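Side-chain contacts in butyryl-CoA dehydrogenase (Marinomonas mediterranea, PDB 6CXT), which belongs to the flavin-dependent acyl-CoA dehydrogenase family and binds flavin-adenine dinucleotide and the ligand FK4: residues D63-T66 / T67-I70; C244-F247 / A248-G252. All blocks are in the same frame, centred on the assembly; numbering follows the deposited sequence.

Overall arrangement
Contact 1 opens helix 64-77 in the N-terminal acyl-CoA dehydrogenase domain; contact 2 is the junction between helices 231-245 and 248-267 in the C-terminal domain. Their centres are about 10 Å apart, and they touch directly. Cys-245 SG of contact 2 packs against Ile-68 CG2 at 3.7 Å and Ile-64 CG2 at 3.9 Å, while Ala-248 CB lies 3.6 Å from Ile-68 O. Contact 2 comes near the ligands: the side chain of Leu-246 is about 5 Å from bound FK4 and about 8 Å from FAD. The two contacts thus join a capped helix start to a helical junction beside the ligand pocket.

Contact 1. Residues D63-T66 / T67-I70; sequences DILT and TIKI
Thr-67 holds OG1 beside its own backbone N (chi1 -69°), turning the hydroxyl back to the carbonyl of Asp-63, while a chi1 of 59° folds the Asp-63 carboxylate over the first turn to Thr-66. Thr-67 OG1 donates to Asp-63 O at 3.0 Å from above the carbonyl plane, off its lone pairs. Thr-67 N bonds to the same oxygen, so one residue grips that acceptor twice. The carboxylate is held in a similar double fashion. Asp-63 OD1 accepts from Thr-66 N at 2.9 Å and from Thr-66 OG1 at 2.6 Å, both on its syn side but out of the carboxylate plane. The bond to Thr-66 N makes Asp-63 the N-cap of helix 64-77. Thr-66 OG1 is also hydrogen-bonded to Gln-9 NE2, which ties the cap to helix 7-19.

Hydrocarbon contacts follow the same turn. Ile-68 puts CG1 between its backbone N and carbonyl carbon, 3.4 Å from Leu-65 O; its CD1 then comes 4.3 Å from Leu-65 CD2. The other branch, Ile-68 CG2, meets Ile-64 CG2 at 4.3 Å, and these two isoleucines face helices 231-245 and 279-306. Thr-66 and Ile-70 run side by side, with Thr-66 CG2 4.0 Å from Ile-70 CD1, and both rest on Leu-12. Lys-69 leads away from the turn, its NZ hydrogen-bonded to Tyr-300 OH and its charge placed against the ring of Phe-13.

A carboxylate at the start of a helix probably gains from the partial positive charge of the first-turn N-H groups, which have no carbonyl partner earlier in the helix. Sharing OD1 between an amide and a hydroxyl should favour its ionised form and fix the rotation of both side chains.

Contact 2. Residues C244-F247 / A248-G252; sequences CCLF and AIFVG
The rings of Phe-247 and Phe-250 meet as an offset edge-to-face pair, their centroids 5.3 Å apart and their planes at 76°. The bump is the CD2-CE2 side of Phe-250, which presses its edge onto one face of Phe-247, displaced toward the rim. Phe-250 CD2 comes within 3.5 Å of Phe-247 CD2. The adjoining atom, Phe-250 CE2, fits a hollow bounded by two residues, since Leu-246 CD2 also approaches it, obliquely to the ring, at 3.7 Å. Leu-246 gets there by holding CG anti to its backbone N (chi1 179°), which, with CD2 as the branch turned toward the ring, brings that methyl to Phe-250.

A second ridge is Ile-249, which lies against the oxygen of Leu-246, beyond the end of the C=O bond: Ile-249 CG1 is 3.2 Å and Ile-249 CD1 3.3 Å from Leu-246 O. The same CD1 touches Leu-246 CG at 4.3 Å, giving that leucine one neighbour in Ile-249 and another in Phe-250. The small methyl of Ala-248 tucks against Cys-245 O. Beneath these side chains the backbone makes a type I turn from Cys-245 to Ala-248, and three successive amides, of Ala-248, Ile-249 and Phe-250, bond to carbonyls three residues back. Phe-247 O takes Phe-250 N at 3.0 Å and a weak bond from Val-251 N.

The junction joins helix 231-245 to helix 248-267 and is buried, with helices 64-77, 81-101 and 313-338 and a loop packing on it. Helix 64-77 sets Ile-71 against Ala-248 and Ile-249, and helix 81-101 brings Phe-85 and Ala-88 to Leu-246. Helix 313-338 brings Phe-327 to the Phe-250 ring, their planes about 20° apart, while Phe-362, from the loop, packs on both Leu-246 and Phe-250.

Contact 1. Residues D63-T66 / T67-I70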
loop_
_atom_site.group_PDB
_atom_site.type_symbol
_atom_site.label_atom_id
_atom_site.label_comp_id
_atom_site.label_asym_id
_atom_site.label_seq_id
_atom_site.Cartn_x
_atom_site.Cartn_y
_atom_site.Cartn_z
ATOM N N ASP B 63 35.746 -3.813 10.965
ATOM C CA ASP B 63 35.203 -3.968 9.613
ATOM C C ASP B 63 33.768 -3.381 9.574
ATOM O O ASP B 63 33.184 -3.089 10.621
ATOM C CB ASP B 63 35.235 -5.426 9.144
ATOM C CG ASP B 63 34.434 -6.372 10.044
ATOM O OD1 ASP B 63 33.691 -5.958 10.911
ATOM O OD2 ASP B 63 34.530 -7.593 9.884
ATOM N N ILE B 64 33.228 -3.242 8.373
ATOM C CA ILE B 64 31.879 -2.659 8.164
ATOM C C ILE B 64 30.763 -3.406 8.917
ATOM O O ILE B 64 29.945 -2.791 9.616
ATOM C CB ILE B 64 31.562 -2.469 6.668
ATOM C CG1 ILE B 64 32.685 -1.672 6.015
ATOM C CG2 ILE B 64 30.322 -1.592 6.493
ATOM C CD1 ILE B 64 32.641 -1.769 4.503
ATOM N N LEU B 65 30.757 -4.727 8.841
ATOM C CA LEU B 65 29.728 -5.451 9.575
ATOM C C LEU B 65 29.738 -5.254 11.063
ATOM O O LEU B 65 28.657 -5.083 11.672
ATOM C CB LEU B 65 29.727 -6.963 9.270
ATOM C CG LEU B 65 28.903 -7.312 8.030
ATOM C CD1 LEU B 65 29.327 -8.695 7.536
ATOM C CD2 LEU B 65 27.376 -7.243 8.300
ATOM N N THR B 66 30.935 -5.310 11.676
ATOM C CA THR B 66 31.028 -5.105 13.101
ATOM C C THR B 66 30.573 -3.673 13.442
ATOM O O THR B 66 29.896 -3.456 14.456
ATOM C CB THR B 66 32.474 -5.312 13.619
ATOM O OG1 THR B 66 32.888 -6.642 13.288
ATOM C CG2 THR B 66 32.500 -5.168 15.107
ATOM N N THR B 67 30.999 -2.726 12.613
ATOM C CA THR B 67 30.695 -1.320 12.858
ATOM C C THR B 67 29.157 -1.137 12.814
ATOM O O THR B 67 28.583 -0.539 13.728
ATOM C CB THR B 67 31.315 -0.423 11.771
ATOM O OG1 THR B 67 32.738 -0.409 11.893
ATOM C CG2 THR B 67 30.791 1.049 11.858
ATOM N N ILE B 68 28.505 -1.641 11.751
ATOM C CA ILE B 68 27.038 -1.436 11.647
ATOM C C ILE B 68 26.275 -2.154 12.780
ATOM O O ILE B 68 25.230 -1.681 13.243
ATOM C CB ILE B 68 26.442 -1.709 10.233
ATOM C CG1 ILE B 68 26.551 -3.146 9.793
ATOM C CG2 ILE B 68 27.026 -0.737 9.190
ATOM C CD1 ILE B 68 25.313 -3.953 10.147
ATOM N N LYS B 69 26.804 -3.302 13.217
ATOM C CA LYS B 69 26.125 -4.050 14.286
ATOM C C LYS B 69 26.157 -3.253 15.567
ATOM O O LYS B 69 25.180 -3.222 16.329
ATOM C CB LYS B 69 26.758 -5.450 14.472
ATOM C CG LYS B 69 26.066 -6.368 15.478
ATOM C CD LYS B 69 24.596 -6.645 15.144
ATOM C CE LYS B 69 24.070 -7.810 15.982
ATOM N NZ LYS B 69 22.647 -8.084 15.595
ATOM N N ILE B 70 27.292 -2.601 15.839
ATOM C CA ILE B 70 27.375 -1.790 17.074
ATOM C C ILE B 70 26.428 -0.580 16.945
ATOM O O ILE B 70 25.720 -0.209 17.884
ATOM C CB ILE B 70 28.826 -1.317 17.306
ATOM C CG1 ILE B 70 29.668 -2.506 17.800
ATOM C CG2 ILE B 70 28.900 -0.110 18.272
ATOM C CD1 ILE B 70 31.168 -2.237 17.551
#

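Contact 2. Residues C244-F247 / A248-G252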
loop_
_atom_site.group_PDB
_atom_site.type_symbol
_atom_site.label_atom_id
_atom_site.label_comp_id
_atom_site.label_asym_id
_atom_site.label_seq_id
_atom_site.Cartn_x
_atom_site.Cartn_y
_atom_site.Cartn_z
ATOM N N CYS B 244 24.857 3.449 3.803
ATOM C CA CYS B 244 25.028 2.099 4.333
ATOM C C CYS B 244 25.007 2.071 5.866
ATOM O O CYS B 244 24.185 1.326 6.488
ATOM C CB CYS B 244 26.349 1.482 3.845
ATOM S SG CYS B 244 26.598 -0.256 4.330
ATOM N N CYS B 245 25.886 2.850 6.496
ATOM C CA CYS B 245 26.150 2.681 7.907
ATOM C C CYS B 245 25.275 3.554 8.792
ATOM O O CYS B 245 24.927 3.140 9.870
ATOM C CB CYS B 245 27.630 2.990 8.217
ATOM S SG CYS B 245 28.764 1.904 7.267
ATOM N N LEU B 246 24.973 4.783 8.368
ATOM C CA LEU B 246 24.221 5.697 9.230
ATOM C C LEU B 246 22.827 5.080 9.508
ATOM O O LEU B 246 22.309 5.154 10.621
ATOM C CB LEU B 246 24.126 7.093 8.610
ATOM C CG LEU B 246 23.339 8.184 9.375
ATOM C CD1 LEU B 246 23.874 9.583 9.036
ATOM C CD2 LEU B 246 21.814 8.133 9.052
ATOM N N PHE B 247 22.276 4.394 8.516
ATOM C CA PHE B 247 20.860 3.899 8.584
ATOM C C PHE B 247 20.721 2.685 9.497
ATOM O O PHE B 247 19.592 2.306 9.873
ATOM C CB PHE B 247 20.316 3.675 7.144
ATOM C CG PHE B 247 19.961 4.995 6.476
ATOM C CD1 PHE B 247 21.006 5.882 6.015
ATOM C CD2 PHE B 247 18.649 5.428 6.390
ATOM C CE1 PHE B 247 20.705 7.128 5.558
ATOM C CE2 PHE B 247 18.331 6.694 5.873
ATOM C CZ PHE B 247 19.365 7.548 5.479
ATOM N N ALA B 248 21.848 2.095 9.885
ATOM C CA ALA B 248 21.847 1.071 10.956
ATOM C C ALA B 248 21.169 1.604 12.232
ATOM O O ALA B 248 20.524 0.834 12.955
ATOM C CB ALA B 248 23.260 0.623 11.264
ATOM N N ILE B 249 21.293 2.918 12.491
ATOM C CA ILE B 249 20.618 3.554 13.647
ATOM C C ILE B 249 19.117 3.162 13.673
ATOM O O ILE B 249 18.547 2.776 14.737
ATOM C CB ILE B 249 20.732 5.094 13.627
ATOM C CG1 ILE B 249 22.219 5.537 13.758
ATOM C CG2 ILE B 249 19.898 5.706 14.749
ATOM C CD1 ILE B 249 22.396 7.002 13.351
ATOM N N PHE B 250 18.483 3.285 12.522
ATOM C CA PHE B 250 17.013 3.228 12.477
ATOM C C PHE B 250 16.528 1.785 12.521
ATOM O O PHE B 250 15.397 1.545 12.906
ATOM C CB PHE B 250 16.538 3.887 11.194
ATOM C CG PHE B 250 17.142 5.267 11.013
ATOM C CD1 PHE B 250 17.076 6.217 12.069
ATOM C CD2 PHE B 250 17.781 5.620 9.800
ATOM C CE1 PHE B 250 17.691 7.488 11.958
ATOM C CE2 PHE B 250 18.344 6.907 9.658
ATOM C CZ PHE B 250 18.337 7.818 10.724
ATOM N N VAL B 251 17.362 0.846 12.104
ATOM C CA VAL B 251 17.039 -0.569 12.300
ATOM C C VAL B 251 16.969 -0.844 13.819
ATOM O O VAL B 251 16.010 -1.461 14.307
ATOM C CB VAL B 251 18.099 -1.496 11.649
ATOM C CG1 VAL B 251 17.900 -2.957 12.078
ATOM C CG2 VAL B 251 18.046 -1.385 10.109
ATOM N N GLY B 252 17.947 -0.366 14.586
ATOM C CA GLY B 252 17.836 -0.437 16.048
ATOM C C GLY B 252 16.602 0.298 16.584
ATOM O O GLY B 252 15.852 -0.245 17.443
#